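Pullulanase (Klebsiella oxytoca, PDB 2YOC) hydrolyses the alpha-1,6-glucosidic linkages of pullulan and related branched alpha-glucans, and is exported by a type 2 secretion system. Local coordinates at residues 164-169 with 260-265; 184-189 with 209-214; 722-727 with 816-821. All coordinates share one frame; numbering follows the deposited sequence.

Following the chain from the N terminus, residues 164-169 are met again some ninety residues later by residues 260-265, both within the N2 domain, so contact 1 closes a long loop. Within that loop lies contact 2, a short closure of residues 184-189 on 209-214. The two belong to the same mixed sheet, with centres about 12 Å apart: contact 1 lies at the parallel pairing in its middle, contact 2 where its outermost strands approach each other. Contact 3 follows in series and joins helix 722-729 to the segment after strand 814-816 in the parallel barrel. Its centre lies about 46 Å from that of contact 1 and about 55 Å from that of contact 2.

Contact 1. Residues 164-169 with 260-265; sequences LAEAHW and LISATQ
Leu164, Glu166 and Ala167 meet Thr264 and Gln265 where strand 167-169 enters the mixed sheet of the N2 domain, a member of the E-set clan of immunoglobulin-like folds. Strand 260-267 runs parallel to strand 167-169 in that sheet, yet the chain leading in, residues 164-167, crosses residues 262-265 at 87°.

Two hydrogen bonds pin this crossing. One joins the backbones: Gln265 N donates to Leu164 O over 2.9 Å. The other uses a side chain, Glu166 N pointing almost straight at Thr264 OG1 (2.9 Å, 174° at the hydrogen). The same hydroxyl is also hydrogen-bonded to Ala163 O, so Thr264 OG1 ties down the main chain of the incoming segment at two places. A CA-H...O contact from Ala165 CA to Gln265 O, 3.3 Å long, supplements the pair.

Apolar packing is modest and centres on the other branch of Thr264. Its CG2 lies 3.9 Å from Ala167 CB and also touches Glu166 CB, while Ala165 CB rests against Gln265 CB. The side chains of Glu166 and Thr264 cross at about a right angle, and the extended glutamate carries OE1 on to a hydrogen bond with Trp177 NE1.

Further along the second segment, Ile261 and Ser262 form a classic beta bulge against strand 248-254, at a corner of the chain. Ala165 is bonded through its backbone to Thr622 and His168 NE2 to Glu621 O, so this part of the N2 domain is tied to residues far along the chain.

The division of labour within Thr264 follows from its first torsion: with OG1 trans to the backbone N (chi1 -158°), the hydroxyl faces Glu166 N and CG2 lies 3.6 Å from Ala167 N.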
# COMPACT_ATOMS: atom_id res chain seq x y z
N LEU B 164 16.41 33.83 33.35
CA LEU B 164 15.96 33.46 31.99
C LEU B 164 15.33 34.64 31.19
O LEU B 164 15.37 35.78 31.65
CB LEU B 164 15.02 32.22 32.00
CG LEU B 164 15.39 31.04 32.93
CD1 LEU B 164 14.17 30.28 33.35
CD2 LEU B 164 16.38 30.12 32.29
N ALA B 165 14.82 34.38 29.97
CA ALA B 165 14.21 35.40 29.13
C ALA B 165 12.86 34.86 28.62
O ALA B 165 12.65 34.64 27.43
CB ALA B 165 15.12 35.72 27.97
N GLU B 166 11.95 34.60 29.58
CA GLU B 166 10.65 33.98 29.37
C GLU B 166 9.63 34.84 28.67
O GLU B 166 8.77 34.29 27.99
CB GLU B 166 10.07 33.47 30.71
CG GLU B 166 10.92 32.44 31.44
CD GLU B 166 10.51 32.24 32.89
OE1 GLU B 166 9.28 32.18 33.16
OE2 GLU B 166 11.41 32.18 33.76
N ALA B 167 9.68 36.17 28.87
CA ALA B 167 8.73 37.14 28.30
C ALA B 167 9.10 37.64 26.87
O ALA B 167 10.27 37.66 26.48
CB ALA B 167 8.53 38.32 29.26
N HIS B 168 8.07 38.02 26.10
CA HIS B 168 8.20 38.39 24.70
C HIS B 168 7.42 39.64 24.35
O HIS B 168 6.19 39.60 24.26
CB HIS B 168 7.69 37.21 23.81
CG HIS B 168 8.55 35.98 23.85
ND1 HIS B 168 9.17 35.52 22.73
CD2 HIS B 168 8.85 35.17 24.89
CE1 HIS B 168 9.84 34.44 23.11
NE2 HIS B 168 9.69 34.21 24.41
N TRP B 169 8.12 40.75 24.12
CA TRP B 169 7.45 41.98 23.68
C TRP B 169 7.33 41.84 22.14
O TRP B 169 8.28 42.04 21.38
CB TRP B 169 8.26 43.19 24.13
CG TRP B 169 7.53 44.51 24.09
CD1 TRP B 169 6.28 44.76 23.59
CD2 TRP B 169 8.04 45.77 24.56
NE1 TRP B 169 5.98 46.10 23.72
CE2 TRP B 169 7.04 46.74 24.33
CE3 TRP B 169 9.24 46.16 25.18
CZ2 TRP B 169 7.21 48.08 24.67
CZ3 TRP B 169 9.39 47.48 25.54
CH2 TRP B 169 8.40 48.43 25.26
N LEU B 260 7.48 38.60 45.33
CA LEU B 260 7.95 38.18 44.02
C LEU B 260 7.75 36.70 43.83
O LEU B 260 8.16 35.89 44.68
CB LEU B 260 9.43 38.53 43.89
CG LEU B 260 10.09 38.10 42.59
CD1 LEU B 260 10.43 39.29 41.77
CD2 LEU B 260 11.28 37.20 42.87
N ILE B 261 7.14 36.35 42.69
CA ILE B 261 6.97 34.96 42.30
C ILE B 261 8.08 34.72 41.27
O ILE B 261 8.95 33.88 41.49
CB ILE B 261 5.53 34.65 41.75
CG1 ILE B 261 4.41 35.26 42.62
CG2 ILE B 261 5.33 33.14 41.57
CD1 ILE B 261 3.00 35.22 42.01
N SER B 262 8.08 35.56 40.20
CA SER B 262 8.99 35.48 39.06
C SER B 262 9.42 36.85 38.52
O SER B 262 8.63 37.81 38.52
CB SER B 262 8.33 34.68 37.93
OG SER B 262 9.24 33.81 37.27
N ALA B 263 10.67 36.91 38.05
CA ALA B 263 11.32 38.05 37.42
C ALA B 263 12.15 37.47 36.26
O ALA B 263 13.02 36.62 36.49
CB ALA B 263 12.20 38.79 38.42
N THR B 264 11.84 37.87 35.02
CA THR B 264 12.51 37.36 33.82
C THR B 264 12.86 38.49 32.84
O THR B 264 12.21 39.54 32.84
CB THR B 264 11.63 36.25 33.15
OG1 THR B 264 12.43 35.41 32.32
CG2 THR B 264 10.44 36.82 32.37
N GLN B 265 13.89 38.26 31.99
CA GLN B 265 14.30 39.22 30.96
C GLN B 265 13.30 39.17 29.79
O GLN B 265 12.54 38.20 29.67
CB GLN B 265 15.73 38.97 30.48
CG GLN B 265 16.80 39.25 31.53
CD GLN B 265 18.15 39.51 30.90
OE1 GLN B 265 19.07 38.66 30.91
NE2 GLN B 265 18.32 40.70 30.32

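Contact 2. Residues 184-189 with 209-214; sequences PIVRLY and LKLTPT
Val186 and Leu188 meet Leu209 and Leu211 across a single antiparallel bridge. Arg187 and Lys210 form its non-hydrogen-bonded pair, flanked by Leu188 N to Leu209 O and Leu211 N to Val186 O, each 2.9 Å. A further bond returns from Leu209 N to Leu188 O at 3.0 Å, but it is bent and its donor stands above the carbonyl plane.

Val186 O takes a second donor. The lysine chain of Lys210 bends twice, at chi2 (79°) and chi4 (100°), and so curls back along its own backbone to bring NZ within 3.0 Å of Val186 O. The ammonium and Leu211 N approach this oxygen from opposite faces of its carbonyl plane. Lys210 NZ also donates to Leu211 O over 3.0 Å, lying in the plane of that carbonyl, and thus bridges the two segments.

Among the apolar side chains, Val186 and Leu211 cross at about a right angle, with Val186 CG1 3.7 Å from Leu211 CD1. That same leucine methyl reaches Leu188 CB at 4.1 Å.

In the next shell, Arg187 extends to an in-plane hydrogen bond from NH1 to Tyr189 OH, and its NH2 holds Val21 O; Tyr208 adds a cation-pi contact.

The bridge at Lys210 brings together the segments that carry the outermost strands of the seven-stranded sheet. Strand 185-191 pairs with strand 248-254, and strand 212-214 with strand 232-234, whose Phe233 packs on both Val186 and Leu211.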
# COMPACT_ATOMS: atom_id res chain seq x y z
N PRO B 184 -1.71 37.69 40.33
CA PRO B 184 -2.40 38.95 40.69
C PRO B 184 -1.67 40.24 40.28
O PRO B 184 -2.30 41.18 39.77
CB PRO B 184 -2.60 38.84 42.21
CG PRO B 184 -1.58 37.89 42.67
CD PRO B 184 -1.30 36.94 41.54
N ILE B 185 -0.33 40.27 40.46
CA ILE B 185 0.51 41.39 40.05
C ILE B 185 1.39 40.99 38.83
O ILE B 185 2.19 40.05 38.92
CB ILE B 185 1.33 42.00 41.23
CG1 ILE B 185 0.43 42.64 42.32
CG2 ILE B 185 2.40 42.98 40.72
CD1 ILE B 185 -0.50 43.87 41.84
N VAL B 186 1.19 41.70 37.69
CA VAL B 186 1.97 41.50 36.45
C VAL B 186 2.45 42.87 35.99
O VAL B 186 1.64 43.75 35.68
CB VAL B 186 1.24 40.68 35.33
CG1 VAL B 186 2.04 40.68 34.03
CG2 VAL B 186 0.99 39.24 35.78
N ARG B 187 3.78 43.06 35.99
CA ARG B 187 4.35 44.37 35.63
C ARG B 187 5.54 44.33 34.71
O ARG B 187 6.32 43.36 34.72
CB ARG B 187 4.76 45.12 36.89
CG ARG B 187 3.62 45.67 37.71
CD ARG B 187 4.10 45.89 39.13
NE ARG B 187 3.04 46.38 40.00
CZ ARG B 187 3.22 46.78 41.25
NH1 ARG B 187 4.44 46.77 41.79
NH2 ARG B 187 2.19 47.18 41.98
N LEU B 188 5.75 45.43 33.98
CA LEU B 188 6.93 45.58 33.15
C LEU B 188 7.87 46.64 33.76
O LEU B 188 7.70 47.83 33.53
CB LEU B 188 6.61 45.85 31.67
CG LEU B 188 7.79 45.91 30.70
CD1 LEU B 188 8.55 44.61 30.67
CD2 LEU B 188 7.32 46.27 29.31
N TYR B 189 8.83 46.19 34.59
CA TYR B 189 9.83 47.04 35.21
C TYR B 189 10.89 47.39 34.18
O TYR B 189 11.16 46.58 33.28
CB TYR B 189 10.47 46.34 36.43
CG TYR B 189 9.58 46.36 37.67
CD1 TYR B 189 8.47 45.52 37.78
CD2 TYR B 189 9.84 47.25 38.72
CE1 TYR B 189 7.64 45.57 38.90
CE2 TYR B 189 9.02 47.30 39.84
CZ TYR B 189 7.92 46.46 39.93
OH TYR B 189 7.11 46.51 41.05
N LEU B 209 5.43 49.47 34.60
CA LEU B 209 4.15 49.68 33.93
C LEU B 209 3.24 48.53 34.35
O LEU B 209 3.70 47.38 34.49
CB LEU B 209 4.26 49.67 32.40
CG LEU B 209 5.29 50.53 31.67
CD1 LEU B 209 5.21 50.24 30.20
CD2 LEU B 209 5.07 52.01 31.91
N LYS B 210 1.94 48.81 34.56
CA LYS B 210 1.02 47.76 34.95
C LYS B 210 0.49 47.02 33.72
O LYS B 210 0.04 47.64 32.75
CB LYS B 210 -0.10 48.30 35.89
CG LYS B 210 -1.17 47.28 36.34
CD LYS B 210 -0.71 46.34 37.48
CE LYS B 210 -1.62 45.12 37.66
NZ LYS B 210 -1.06 43.89 37.03
N LEU B 211 0.61 45.69 33.73
CA LEU B 211 0.12 44.89 32.63
C LEU B 211 -1.25 44.29 32.96
O LEU B 211 -1.53 43.97 34.11
CB LEU B 211 1.14 43.82 32.19
CG LEU B 211 2.53 44.32 31.86
CD1 LEU B 211 3.47 43.18 31.68
CD2 LEU B 211 2.52 45.19 30.60
N THR B 212 -2.13 44.21 31.96
CA THR B 212 -3.50 43.73 32.15
C THR B 212 -3.72 42.54 31.24
O THR B 212 -3.30 42.60 30.08
CB THR B 212 -4.54 44.84 31.85
OG1 THR B 212 -4.76 44.93 30.43
CG2 THR B 212 -4.16 46.23 32.44
N PRO B 213 -4.39 41.46 31.72
CA PRO B 213 -4.61 40.30 30.85
C PRO B 213 -5.43 40.62 29.60
O PRO B 213 -6.44 41.33 29.67
CB PRO B 213 -5.31 39.30 31.76
CG PRO B 213 -5.91 40.13 32.85
CD PRO B 213 -4.95 41.23 33.06
N THR B 214 -4.93 40.16 28.45
CA THR B 214 -5.58 40.32 27.15
C THR B 214 -5.49 39.04 26.34
O THR B 214 -4.96 38.03 26.81
CB THR B 214 -5.10 41.59 26.40
OG1 THR B 214 -6.03 41.88 25.36
CG2 THR B 214 -3.66 41.47 25.86

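Contact 3. Residues 722-727 with 816-821; sequences DRLRDS and NYVSKH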
# COMPACT_ATOMS: atom_id res chain seq x y z
N ASP B 722 18.24 14.30 -2.40
CA ASP B 722 18.93 13.26 -1.65
C ASP B 722 18.42 11.88 -2.05
O ASP B 722 19.04 10.88 -1.70
CB ASP B 722 18.75 13.52 -0.14
CG ASP B 722 17.36 13.83 0.38
OD1 ASP B 722 16.49 14.21 -0.43
OD2 ASP B 722 17.15 13.77 1.61
N ARG B 723 17.30 11.82 -2.80
CA ARG B 723 16.68 10.59 -3.24
C ARG B 723 17.55 9.78 -4.16
O ARG B 723 17.83 8.62 -3.85
CB ARG B 723 15.32 10.85 -3.88
CG ARG B 723 14.20 11.08 -2.90
CD ARG B 723 14.15 12.52 -2.53
NE ARG B 723 12.90 12.89 -1.91
CZ ARG B 723 12.82 13.48 -0.73
NH1 ARG B 723 13.91 13.74 -0.04
NH2 ARG B 723 11.64 13.83 -0.24
N LEU B 724 17.96 10.35 -5.31
CA LEU B 724 18.81 9.61 -6.25
C LEU B 724 20.18 9.41 -5.61
O LEU B 724 20.72 8.31 -5.68
CB LEU B 724 18.90 10.34 -7.60
CG LEU B 724 19.82 9.78 -8.66
CD1 LEU B 724 19.20 9.89 -10.03
CD2 LEU B 724 21.17 10.50 -8.66
N ARG B 725 20.68 10.47 -4.93
CA ARG B 725 21.98 10.51 -4.26
C ARG B 725 22.22 9.29 -3.44
O ARG B 725 23.19 8.59 -3.69
CB ARG B 725 22.08 11.76 -3.40
CG ARG B 725 23.41 11.87 -2.70
CD ARG B 725 23.29 12.79 -1.52
NE ARG B 725 22.57 12.18 -0.41
CZ ARG B 725 22.01 12.86 0.58
NH1 ARG B 725 22.03 14.19 0.58
NH2 ARG B 725 21.40 12.22 1.57
N ASP B 726 21.32 9.02 -2.50
CA ASP B 726 21.40 7.88 -1.59
C ASP B 726 21.21 6.53 -2.27
O ASP B 726 21.79 5.54 -1.84
CB ASP B 726 20.42 8.07 -0.42
CG ASP B 726 20.89 9.03 0.67
OD1 ASP B 726 22.07 9.45 0.65
OD2 ASP B 726 20.11 9.29 1.59
N SER B 727 20.42 6.49 -3.35
CA SER B 727 20.16 5.25 -4.07
C SER B 727 21.36 4.80 -4.84
O SER B 727 21.68 3.62 -4.82
CB SER B 727 18.97 5.41 -5.00
OG SER B 727 17.82 5.72 -4.23
N ASN B 816 20.33 16.95 -8.82
CA ASN B 816 20.84 15.60 -8.59
C ASN B 816 22.36 15.62 -8.46
O ASN B 816 23.05 16.42 -9.11
CB ASN B 816 20.38 14.65 -9.70
CG ASN B 816 18.97 14.15 -9.50
OD1 ASN B 816 18.54 13.81 -8.38
ND2 ASN B 816 18.23 14.08 -10.60
N TYR B 817 22.87 14.75 -7.60
CA TYR B 817 24.30 14.66 -7.34
C TYR B 817 24.67 13.35 -6.69
O TYR B 817 23.82 12.69 -6.10
CB TYR B 817 24.79 15.86 -6.51
CG TYR B 817 24.35 15.89 -5.06
CD1 TYR B 817 23.00 15.96 -4.72
CD2 TYR B 817 25.29 15.96 -4.03
CE1 TYR B 817 22.60 16.02 -3.38
CE2 TYR B 817 24.90 16.03 -2.69
CZ TYR B 817 23.55 16.08 -2.37
OH TYR B 817 23.19 16.15 -1.04
N VAL B 818 25.95 12.96 -6.84
CA VAL B 818 26.47 11.73 -6.23
C VAL B 818 27.77 12.01 -5.47
O VAL B 818 28.38 11.10 -4.92
CB VAL B 818 26.52 10.50 -7.18
CG1 VAL B 818 25.15 9.87 -7.33
CG2 VAL B 818 27.12 10.84 -8.54
N SER B 819 28.19 13.29 -5.46
CA SER B 819 29.36 13.77 -4.74
C SER B 819 29.20 15.26 -4.53
O SER B 819 28.57 15.92 -5.34
CB SER B 819 30.65 13.46 -5.48
OG SER B 819 31.67 13.06 -4.57
N LYS B 820 29.73 15.77 -3.40
CA LYS B 820 29.67 17.15 -2.93
C LYS B 820 30.81 17.30 -1.93
O LYS B 820 31.37 16.28 -1.53
CB LYS B 820 28.32 17.37 -2.24
CG LYS B 820 27.87 18.83 -2.13
CD LYS B 820 26.66 18.94 -1.25
CE LYS B 820 25.96 20.25 -1.40
NZ LYS B 820 24.77 20.32 -0.51
N HIS B 821 31.16 18.53 -1.53
CA HIS B 821 32.25 18.79 -0.56
C HIS B 821 32.02 18.03 0.77
O HIS B 821 32.94 17.39 1.29
CB HIS B 821 32.45 20.32 -0.33
CG HIS B 821 31.27 21.00 0.31
ND1 HIS B 821 30.16 21.33 -0.41
CD2 HIS B 821 31.06 21.31 1.61
CE1 HIS B 821 29.31 21.84 0.46
NE2 HIS B 821 29.81 21.85 1.70
O HOH W 1 16.54 12.72 -7.19
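Arg725 lies alongside Tyr817, the two side chains pointing the same way from helix 722-729 and from the segment after strand 814-816. At its base, Arg725 CB sits 3.3 Å from Tyr817 O. The first torsion sets CG opposite the backbone N (chi1 -179°) and carries the chain over the ring: CG stands above its centre, 4.3 Å from the centroid and 12° off the normal, a CH-pi contact. CD follows the ring outward to Tyr817 CZ, at 3.4 Å. Here the chain bends at chi3, which sets the guanidinium nearly perpendicular to the ring (88° between planes). NH1 can therefore donate to Tyr817 OH, 2.8 Å away and in the guanidinium plane.

The other nitrogens are engaged within the helix. Arg725 NE and NH2 form a salt bridge with Asp726, both meeting OD1 at 3.0 Å from above the carboxylate plane, on the same face, while Asp726 OD2 is hydrogen-bonded to Tyr800 OH. Hydrogen bonds on all three nitrogens thus limit rotation of the guanidinium.

Beside this polar pairing, Leu724 CD2 touches Val818 CG1 at 4.2 Å. Leu724 CB packs against Asn816 OD1, which receives a hydrogen bond from a water that is weakly linked to Leu724 N; Asn816 ND2 binds Gly775 O. Helix 840-855 backs both Leu724 and Val818.

Strands 718-720 and 814-816 are the sixth and seventh of a closed eight-stranded parallel barrel. The contact thus lies at the C-terminal ends of neighbouring strands of a (beta/alpha)8 barrel, the catalytic fold of glycoside hydrolase family 13, and Tyr817 to His821 probably form the start of conserved region IV, which borders the active site.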